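Local coordinates for protein alpha-1,3-glucanase (Paenibacillus glycanilyticus, PDB 6K0P) that hydrolyses alpha-1,3-glucan as a family 87 glycoside hydrolase and, in this catalytic-domain form, holds bound glucose units of nigerose, at residues S316-K321 and S340-D345; G372-N377 and D396-N401. The protein carries 1 engineered substitution. All blocks are in the same frame, centred on the assembly; numbering follows the deposited sequence.

How the contacts relate
Contact 1 and contact 2 are two pairings of parallel strands from successive coils, on one face of the parallel beta-helix to which the pectate lyase-like D2 region belongs. They follow one another along the chain, contact 1 closing before contact 2 opens, and their centres lie about 10 Å apart. Strand 343-350 of contact 1 is itself the parallel neighbour of strand 374-383 of contact 2, so the four segments form a continuous run. Asp345 joins them directly, its OD1 lying 2.7 Å from Thr376 OG1. The side chains of Phe320 and Tyr375 lie about 14 and 13 Å from bound glucose, consistent with both contacts belonging to the helix wall without touching those sugars.

Contact 1 of 2, residues S316-K321 and S340-D345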
ATOM      1  N   SER A 316     -19.692  -5.047   6.440  1.00 12.40           N
ATOM      2  CA  SER A 316     -20.420  -4.010   5.728  1.00 11.31           C
ATOM      3  C   SER A 316     -20.623  -2.763   6.573  1.00 12.55           C
ATOM      4  O   SER A 316     -20.642  -2.817   7.810  1.00 11.85           O
ATOM      5  CB  SER A 316     -21.775  -4.545   5.235  1.00 11.90           C
ATOM      6  OG  SER A 316     -21.545  -5.544   4.256  1.00 13.22           O
ATOM      7  N   TYR A 317     -20.768  -1.631   5.881  1.00 11.32           N
ATOM      8  CA  TYR A 317     -21.106  -0.354   6.516  1.00 11.34           C
ATOM      9  C   TYR A 317     -20.011   0.121   7.465  1.00 12.75           C
ATOM     10  O   TYR A 317     -20.282   0.830   8.439  1.00 12.81           O
ATOM     11  CB  TYR A 317     -22.465  -0.391   7.231  1.00 12.09           C
ATOM     12  CG  TYR A 317     -23.609  -0.805   6.343  1.00 14.51           C
ATOM     13  CD1 TYR A 317     -24.211   0.112   5.496  1.00 18.43           C
ATOM     14  CD2 TYR A 317     -24.076  -2.118   6.342  1.00 17.88           C
ATOM     15  CE1 TYR A 317     -25.264  -0.261   4.680  1.00 20.79           C
ATOM     16  CE2 TYR A 317     -25.124  -2.502   5.520  1.00 18.14           C
ATOM     17  CZ  TYR A 317     -25.705  -1.566   4.698  1.00 20.39           C
ATOM     18  OH  TYR A 317     -26.751  -1.943   3.884  1.00 30.77           O
ATOM     19  N   ASN A 318     -18.770  -0.264   7.201  1.00 11.65           N
ATOM     20  CA  ASN A 318     -17.643   0.143   8.028  1.00 11.14           C
ATOM     21  C   ASN A 318     -16.929   1.330   7.402  1.00 12.16           C
ATOM     22  O   ASN A 318     -17.063   1.611   6.209  1.00 13.00           O
ATOM     23  CB  ASN A 318     -16.671  -1.022   8.216  1.00 11.56           C
ATOM     24  CG  ASN A 318     -17.353  -2.236   8.789  1.00 12.72           C
ATOM     25  OD1 ASN A 318     -17.785  -2.221   9.944  1.00 12.36           O
ATOM     26  ND2 ASN A 318     -17.494  -3.281   7.983  1.00 12.34           N
ATOM     27  N   THR A 319     -16.156   2.029   8.230  1.00 13.22           N
ATOM     28  CA  THR A 319     -15.433   3.221   7.802  1.00 12.43           C
ATOM     29  C   THR A 319     -13.986   3.086   8.244  1.00 11.88           C
ATOM     30  O   THR A 319     -13.714   2.935   9.439  1.00 11.76           O
ATOM     31  CB  THR A 319     -16.055   4.487   8.396  1.00 14.13           C
ATOM     32  OG1 THR A 319     -17.397   4.632   7.908  1.00 14.84           O
ATOM     33  CG2 THR A 319     -15.246   5.720   8.005  1.00 15.13           C
ATOM     34  N   PHE A 320     -13.070   3.102   7.278  1.00 11.02           N
ATOM     35  CA  PHE A 320     -11.635   3.193   7.532  1.00 10.38           C
ATOM     36  C   PHE A 320     -11.204   4.533   6.957  1.00  9.63           C
ATOM     37  O   PHE A 320     -11.251   4.725   5.742  1.00 10.70           O
ATOM     38  CB  PHE A 320     -10.898   2.048   6.838  1.00 10.94           C
ATOM     39  CG  PHE A 320     -11.030   0.729   7.542  1.00 11.22           C
ATOM     40  CD1 PHE A 320     -12.197  -0.016   7.426  1.00 13.10           C
ATOM     41  CD2 PHE A 320      -9.999   0.235   8.332  1.00 12.18           C
ATOM     42  CE1 PHE A 320     -12.329  -1.237   8.079  1.00 11.79           C
ATOM     43  CE2 PHE A 320     -10.125  -0.988   8.989  1.00 13.57           C
ATOM     44  CZ  PHE A 320     -11.291  -1.721   8.861  1.00 12.43           C
ATOM     45  N   LYS A 321     -10.795   5.460   7.823  1.00 10.47           N
ATOM     46  CA  LYS A 321     -10.545   6.831   7.401  1.00 10.93           C
ATOM     47  C   LYS A 321      -9.286   7.371   8.063  1.00 11.59           C
ATOM     48  O   LYS A 321      -9.050   7.124   9.246  1.00 11.43           O
ATOM     49  CB  LYS A 321     -11.752   7.721   7.756  1.00 13.54           C
ATOM     50  CG  LYS A 321     -11.653   9.189   7.399  1.00 18.15           C
ATOM     51  CD  LYS A 321     -12.892   9.910   7.941  1.00 24.56           C
ATOM     52  CE  LYS A 321     -12.924  11.368   7.523  1.00 32.49           C
ATOM     53  NZ  LYS A 321     -14.112  12.059   8.089  1.00 39.10           N
ATOM     54  N   SER A 340     -19.918  -4.974   1.789  1.00 11.77           N
ATOM     55  CA  SER A 340     -20.654  -3.987   1.013  1.00 11.89           C
ATOM     56  C   SER A 340     -20.810  -2.680   1.776  1.00 12.15           C
ATOM     57  O   SER A 340     -20.790  -2.647   3.011  1.00 12.58           O
ATOM     58  CB  SER A 340     -22.038  -4.535   0.641  1.00 14.08           C
ATOM     59  OG  SER A 340     -21.900  -5.669  -0.197  1.00 13.12           O
ATOM     60  N   TYR A 341     -20.968  -1.593   1.018  1.00 12.09           N
ATOM     61  CA  TYR A 341     -21.312  -0.286   1.579  1.00 11.48           C
ATOM     62  C   TYR A 341     -20.267   0.220   2.569  1.00 12.76           C
ATOM     63  O   TYR A 341     -20.590   0.948   3.513  1.00 13.27           O
ATOM     64  CB  TYR A 341     -22.722  -0.266   2.183  1.00 13.48           C
ATOM     65  CG  TYR A 341     -23.760  -0.724   1.187  1.00 16.72           C
ATOM     66  CD1 TYR A 341     -24.083   0.071   0.094  1.00 18.74           C
ATOM     67  CD2 TYR A 341     -24.389  -1.955   1.321  1.00 16.56           C
ATOM     68  CE1 TYR A 341     -25.015  -0.344  -0.835  1.00 22.42           C
ATOM     69  CE2 TYR A 341     -25.329  -2.379   0.394  1.00 19.38           C
ATOM     70  CZ  TYR A 341     -25.627  -1.565  -0.675  1.00 18.52           C
ATOM     71  OH  TYR A 341     -26.561  -1.978  -1.602  1.00 37.47           O
ATOM     72  N   ASN A 342     -19.008  -0.152   2.356  1.00 11.54           N
ATOM     73  CA  ASN A 342     -17.926   0.333   3.199  1.00 10.26           C
ATOM     74  C   ASN A 342     -17.356   1.628   2.645  1.00 11.86           C
ATOM     75  O   ASN A 342     -17.371   1.880   1.433  1.00 12.01           O
ATOM     76  CB  ASN A 342     -16.821  -0.712   3.313  1.00 12.41           C
ATOM     77  CG  ASN A 342     -17.297  -1.975   3.993  1.00 12.02           C
ATOM     78  OD1 ASN A 342     -17.481  -2.002   5.212  1.00 12.16           O
ATOM     79  ND2 ASN A 342     -17.524  -3.021   3.212  1.00 11.93           N
ATOM     80  N   VAL A 343     -16.831   2.444   3.551  1.00 11.55           N
ATOM     81  CA  VAL A 343     -16.187   3.708   3.232  1.00 13.00           C
ATOM     82  C   VAL A 343     -14.711   3.552   3.579  1.00 12.71           C
ATOM     83  O   VAL A 343     -14.342   3.512   4.758  1.00 12.69           O
ATOM     84  CB  VAL A 343     -16.834   4.859   4.013  1.00 12.24           C
ATOM     85  CG1 VAL A 343     -16.057   6.158   3.824  1.00 14.82           C
ATOM     86  CG2 VAL A 343     -18.286   5.026   3.556  1.00 14.10           C
ATOM     87  N   ILE A 344     -13.871   3.430   2.554  1.00 10.83           N
ATOM     88  CA  ILE A 344     -12.422   3.350   2.718  1.00 10.05           C
ATOM     89  C   ILE A 344     -11.876   4.656   2.158  1.00 10.96           C
ATOM     90  O   ILE A 344     -11.659   4.779   0.948  1.00 11.18           O
ATOM     91  CB  ILE A 344     -11.846   2.125   1.983  1.00 10.98           C
ATOM     92  CG1 ILE A 344     -12.625   0.857   2.353  1.00 12.63           C
ATOM     93  CG2 ILE A 344     -10.348   1.964   2.266  1.00 12.02           C
ATOM     94  CD1 ILE A 344     -12.641   0.538   3.819  1.00 15.26           C
ATOM     95  N   ASP A 345     -11.676   5.649   3.024  1.00  9.40           N
ATOM     96  CA  ASP A 345     -11.473   7.026   2.595  1.00  9.84           C
ATOM     97  C   ASP A 345     -10.229   7.627   3.228  1.00 11.46           C
ATOM     98  O   ASP A 345     -10.042   7.550   4.446  1.00 11.42           O
ATOM     99  CB  ASP A 345     -12.677   7.880   2.993  1.00 12.28           C
ATOM    100  CG  ASP A 345     -12.521   9.319   2.583  1.00 14.08           C
ATOM    101  OD1 ASP A 345     -12.146   9.564   1.419  1.00 13.95           O
ATOM    102  OD2 ASP A 345     -12.787  10.210   3.417  1.00 19.01           O
TER
HETATM  103  O   HOH W   1     -19.898   2.996   5.716  1.00 28.92           O
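Asn342 OD1 is gripped by two donors of Asn318, the backbone N at 2.9 Å and the side-chain ND2 at 3.1 Å, in an asparagine ladder of the kind known from parallel beta-helices. The two side chains lie side by side with amide planes 12° apart; in both, CG sits anti to the carbonyl carbon (chi1 -64° in Asn342), which brings OD1 within reach of both N-H groups. ND2 lies in the carbonyl plane of Asn342, whereas the backbone N is tilted out of it. The ladder runs on through Asn342 ND2 to Asn373 OD1, while Asn318 OD1 is held by a backbone donor, Val296 N.

Beyond it the strands pair in parallel, Val343 N reaching Asn318 O at 2.8 Å, and the buried Phe320 and Ile344 point the same way, the ring's CD1 against the isoleucine CD1 at 3.7 Å. Before it, Ser316 OG accepts from Ser340 N. The two exposed tyrosines follow the same repeat, their rings near parallel (16°) but slid so far apart that they barely overlap. What lies over the face of the Tyr317 ring is Tyr341 CB, 4.0 Å from its centroid.

Contact 2 of 2, residues G372-N377 and D396-N401; sequences GNKYTN and DNLFQN
Asn373 directs two donors at one acceptor, Asn397 OD1: its backbone N at 2.9 Å, in the carbonyl plane, and its ND2 at 3.0 Å, which comes from above that plane. The side-chain amides are turned 23° from each other, and each has further partners. Asn373 OD1 is taken up by the preceding coil and its ND2 also reaches Ser339 O, while Asn397 ND2 is bound by Asn370 O, so the polar groups of these two buried side chains are satisfied inside the protein.

Around this pair the backbone is served in turn. Gly372 N binds Asp396 O, and a water donates both to that oxygen and to Asn373 O, which already accepts from Leu398 N. Tyr375 N then meets Leu398 O, and Tyr375 O receives Gln400 N.

On the inward face Phe399 CE2 lies over the Tyr375 ring, 3.6 Å above its plane and offset toward the rim; the rings are inclined at 43°. The phenol OH is hydrogen-bonded to Ala358 O. On the other face, Gln400 NE2 binds Asp435 OD2.

At the corner, Asn401 ND2 meets Asn377 OD1 at 2.7 Å on a lone pair, with an almost straight N-H (172°). Asn401 carries CG anti to its backbone N, Asn377 anti to its carbonyl carbon, and with these differing torsions the amides meet nearly crosswise. The remaining amide atoms have partners too: Asn377 ND2 goes to Asp345 OD1, and Asn401 OD1 accepts from Gly14 N. Parallel strands stacked coil on coil, with asparagines laddered at the turns and aromatics layered inside, characterise the right-handed parallel beta-helix of the pectate lyase-like clan.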
ATOM      1  N   GLY A 372     -21.488  -1.406  -3.606  1.00 12.05           N
ATOM      2  CA  GLY A 372     -21.704  -0.136  -2.945  1.00 12.36           C
ATOM      3  C   GLY A 372     -20.532   0.386  -2.152  1.00 13.22           C
ATOM      4  O   GLY A 372     -20.706   1.325  -1.367  1.00 12.98           O
ATOM      5  N   ASN A 373     -19.349  -0.188  -2.330  1.00 12.80           N
ATOM      6  CA  ASN A 373     -18.172   0.275  -1.612  1.00 10.94           C
ATOM      7  C   ASN A 373     -17.592   1.513  -2.281  1.00 12.94           C
ATOM      8  O   ASN A 373     -17.724   1.714  -3.490  1.00 13.35           O
ATOM      9  CB  ASN A 373     -17.119  -0.831  -1.578  1.00 11.79           C
ATOM     10  CG  ASN A 373     -17.590  -2.043  -0.799  1.00 11.49           C
ATOM     11  OD1 ASN A 373     -17.636  -2.020   0.429  1.00 12.04           O
ATOM     12  ND2 ASN A 373     -17.949  -3.113  -1.507  1.00 12.37           N
ATOM     13  N   LYS A 374     -16.965   2.359  -1.470  1.00 11.49           N
ATOM     14  CA  LYS A 374     -16.351   3.593  -1.942  1.00 10.60           C
ATOM     15  C   LYS A 374     -14.931   3.628  -1.403  1.00 12.91           C
ATOM     16  O   LYS A 374     -14.726   3.767  -0.191  1.00 14.00           O
ATOM     17  CB  LYS A 374     -17.155   4.817  -1.497  1.00 13.36           C
ATOM     18  CG  LYS A 374     -18.543   4.882  -2.153  1.00 17.21           C
ATOM     19  CD  LYS A 374     -19.327   6.090  -1.671  1.00 23.03           C
ATOM     20  CE  LYS A 374     -20.717   6.126  -2.292  1.00 36.30           C
ATOM     21  NZ  LYS A 374     -20.674   6.182  -3.784  1.00 37.18           N
ATOM     22  N   TYR A 375     -13.963   3.468  -2.302  1.00 11.29           N
ATOM     23  CA  TYR A 375     -12.534   3.519  -1.992  1.00 10.79           C
ATOM     24  C   TYR A 375     -12.076   4.858  -2.562  1.00 11.67           C
ATOM     25  O   TYR A 375     -11.898   4.994  -3.776  1.00 11.97           O
ATOM     26  CB  TYR A 375     -11.817   2.361  -2.683  1.00 10.64           C
ATOM     27  CG  TYR A 375     -11.927   0.987  -2.031  1.00 11.22           C
ATOM     28  CD1 TYR A 375     -13.161   0.417  -1.710  1.00 14.24           C
ATOM     29  CD2 TYR A 375     -10.788   0.230  -1.786  1.00 11.30           C
ATOM     30  CE1 TYR A 375     -13.242  -0.851  -1.133  1.00 13.66           C
ATOM     31  CE2 TYR A 375     -10.868  -1.039  -1.222  1.00  9.87           C
ATOM     32  CZ  TYR A 375     -12.093  -1.573  -0.891  1.00 12.10           C
ATOM     33  OH  TYR A 375     -12.166  -2.828  -0.325  1.00 13.42           O
ATOM     34  N   THR A 376     -11.912   5.860  -1.700  1.00 10.75           N
ATOM     35  CA  THR A 376     -11.752   7.240  -2.145  1.00 10.51           C
ATOM     36  C   THR A 376     -10.547   7.887  -1.481  1.00 11.11           C
ATOM     37  O   THR A 376     -10.249   7.618  -0.312  1.00 11.22           O
ATOM     38  CB  THR A 376     -13.003   8.081  -1.844  1.00 11.02           C
ATOM     39  OG1 THR A 376     -13.297   8.028  -0.440  1.00 12.89           O
ATOM     40  CG2 THR A 376     -14.212   7.553  -2.623  1.00 12.94           C
ATOM     41  N   ASN A 377      -9.859   8.750  -2.231  1.00 10.56           N
ATOM     42  CA  ASN A 377      -8.756   9.540  -1.688  1.00 10.98           C
ATOM     43  C   ASN A 377      -7.708   8.627  -1.054  1.00 10.69           C
ATOM     44  O   ASN A 377      -7.352   8.761   0.116  1.00 10.90           O
ATOM     45  CB  ASN A 377      -9.268  10.592  -0.692  1.00 11.00           C
ATOM     46  CG  ASN A 377     -10.395  11.439  -1.261  1.00 12.76           C
ATOM     47  OD1 ASN A 377     -10.251  12.037  -2.325  1.00 14.73           O
ATOM     48  ND2 ASN A 377     -11.522  11.483  -0.561  1.00 14.34           N
ATOM     49  N   ASP A 396     -21.109  -2.172  -8.746  1.00 11.61           N
ATOM     50  CA  ASP A 396     -21.390  -0.853  -8.171  1.00 12.04           C
ATOM     51  C   ASP A 396     -20.389  -0.478  -7.076  1.00 12.90           C
ATOM     52  O   ASP A 396     -20.764  -0.123  -5.957  1.00 13.75           O
ATOM     53  CB  ASP A 396     -22.836  -0.752  -7.673  1.00 13.12           C
ATOM     54  CG  ASP A 396     -23.216   0.656  -7.251  1.00 16.06           C
ATOM     55  OD1 ASP A 396     -22.756   1.630  -7.885  1.00 17.23           O
ATOM     56  OD2 ASP A 396     -23.984   0.791  -6.278  1.00 19.66           O
ATOM     57  N   ASN A 397     -19.107  -0.545  -7.409  1.00 12.84           N
ATOM     58  CA  ASN A 397     -18.043  -0.144  -6.497  1.00 11.12           C
ATOM     59  C   ASN A 397     -17.228   0.968  -7.136  1.00 11.05           C
ATOM     60  O   ASN A 397     -16.962   0.939  -8.345  1.00 13.42           O
ATOM     61  CB  ASN A 397     -17.140  -1.320  -6.169  1.00 10.64           C
ATOM     62  CG  ASN A 397     -17.859  -2.387  -5.381  1.00 10.80           C
ATOM     63  OD1 ASN A 397     -18.337  -2.133  -4.273  1.00 11.77           O
ATOM     64  ND2 ASN A 397     -17.956  -3.585  -5.944  1.00 12.11           N
ATOM     65  N   LEU A 398     -16.832   1.945  -6.322  1.00 10.69           N
ATOM     66  CA  LEU A 398     -16.166   3.151  -6.795  1.00 10.96           C
ATOM     67  C   LEU A 398     -14.765   3.233  -6.202  1.00 12.81           C
ATOM     68  O   LEU A 398     -14.586   3.040  -4.997  1.00 12.33           O
ATOM     69  CB  LEU A 398     -16.966   4.381  -6.371  1.00 12.09           C
ATOM     70  CG  LEU A 398     -16.348   5.744  -6.679  1.00 13.00           C
ATOM     71  CD1 LEU A 398     -16.232   5.995  -8.191  1.00 13.26           C
ATOM     72  CD2 LEU A 398     -17.188   6.828  -6.009  1.00 15.05           C
ATOM     73  N   PHE A 399     -13.780   3.526  -7.055  1.00 11.71           N
ATOM     74  CA  PHE A 399     -12.401   3.789  -6.659  1.00 11.66           C
ATOM     75  C   PHE A 399     -12.068   5.156  -7.239  1.00 12.62           C
ATOM     76  O   PHE A 399     -11.948   5.296  -8.462  1.00 14.06           O
ATOM     77  CB  PHE A 399     -11.480   2.707  -7.221  1.00 11.25           C
ATOM     78  CG  PHE A 399     -11.834   1.315  -6.755  1.00 11.85           C
ATOM     79  CD1 PHE A 399     -12.880   0.616  -7.329  1.00 14.00           C
ATOM     80  CD2 PHE A 399     -11.111   0.709  -5.728  1.00 16.80           C
ATOM     81  CE1 PHE A 399     -13.212  -0.659  -6.893  1.00 17.44           C
ATOM     82  CE2 PHE A 399     -11.438  -0.571  -5.288  1.00 15.51           C
ATOM     83  CZ  PHE A 399     -12.487  -1.255  -5.872  1.00 17.57           C
ATOM     84  N   GLN A 400     -11.940   6.168  -6.377  1.00 11.07           N
ATOM     85  CA  GLN A 400     -11.931   7.551  -6.833  1.00 11.66           C
ATOM     86  C   GLN A 400     -10.833   8.345  -6.145  1.00 11.74           C
ATOM     87  O   GLN A 400     -10.656   8.247  -4.927  1.00 12.66           O
ATOM     88  CB  GLN A 400     -13.283   8.194  -6.538  1.00 12.34           C
ATOM     89  CG  GLN A 400     -13.442   9.607  -7.054  1.00 12.87           C
ATOM     90  CD  GLN A 400     -14.858  10.101  -6.832  1.00 16.06           C
ATOM     91  OE1 GLN A 400     -15.303  10.253  -5.692  1.00 20.38           O
ATOM     92  NE2 GLN A 400     -15.587  10.314  -7.920  1.00 21.46           N
ATOM     93  N   ASN A 401     -10.113   9.147  -6.931  1.00 11.89           N
ATOM     94  CA  ASN A 401      -9.008   9.987  -6.461  1.00 11.09           C
ATOM     95  C   ASN A 401      -7.907   9.145  -5.807  1.00 11.96           C
ATOM     96  O   ASN A 401      -7.683   9.176  -4.595  1.00 12.61           O
ATOM     97  CB  ASN A 401      -9.466  11.137  -5.558  1.00 11.11           C
ATOM     98  CG  ASN A 401      -8.345  12.117  -5.305  1.00 14.90           C
ATOM     99  OD1 ASN A 401      -7.486  12.296  -6.161  1.00 18.81           O
ATOM    100  ND2 ASN A 401      -8.329  12.740  -4.136  1.00 15.23           N
TER
HETATM  101  O   HOH W   2     -20.186   2.542  -4.739  1.00 20.57           O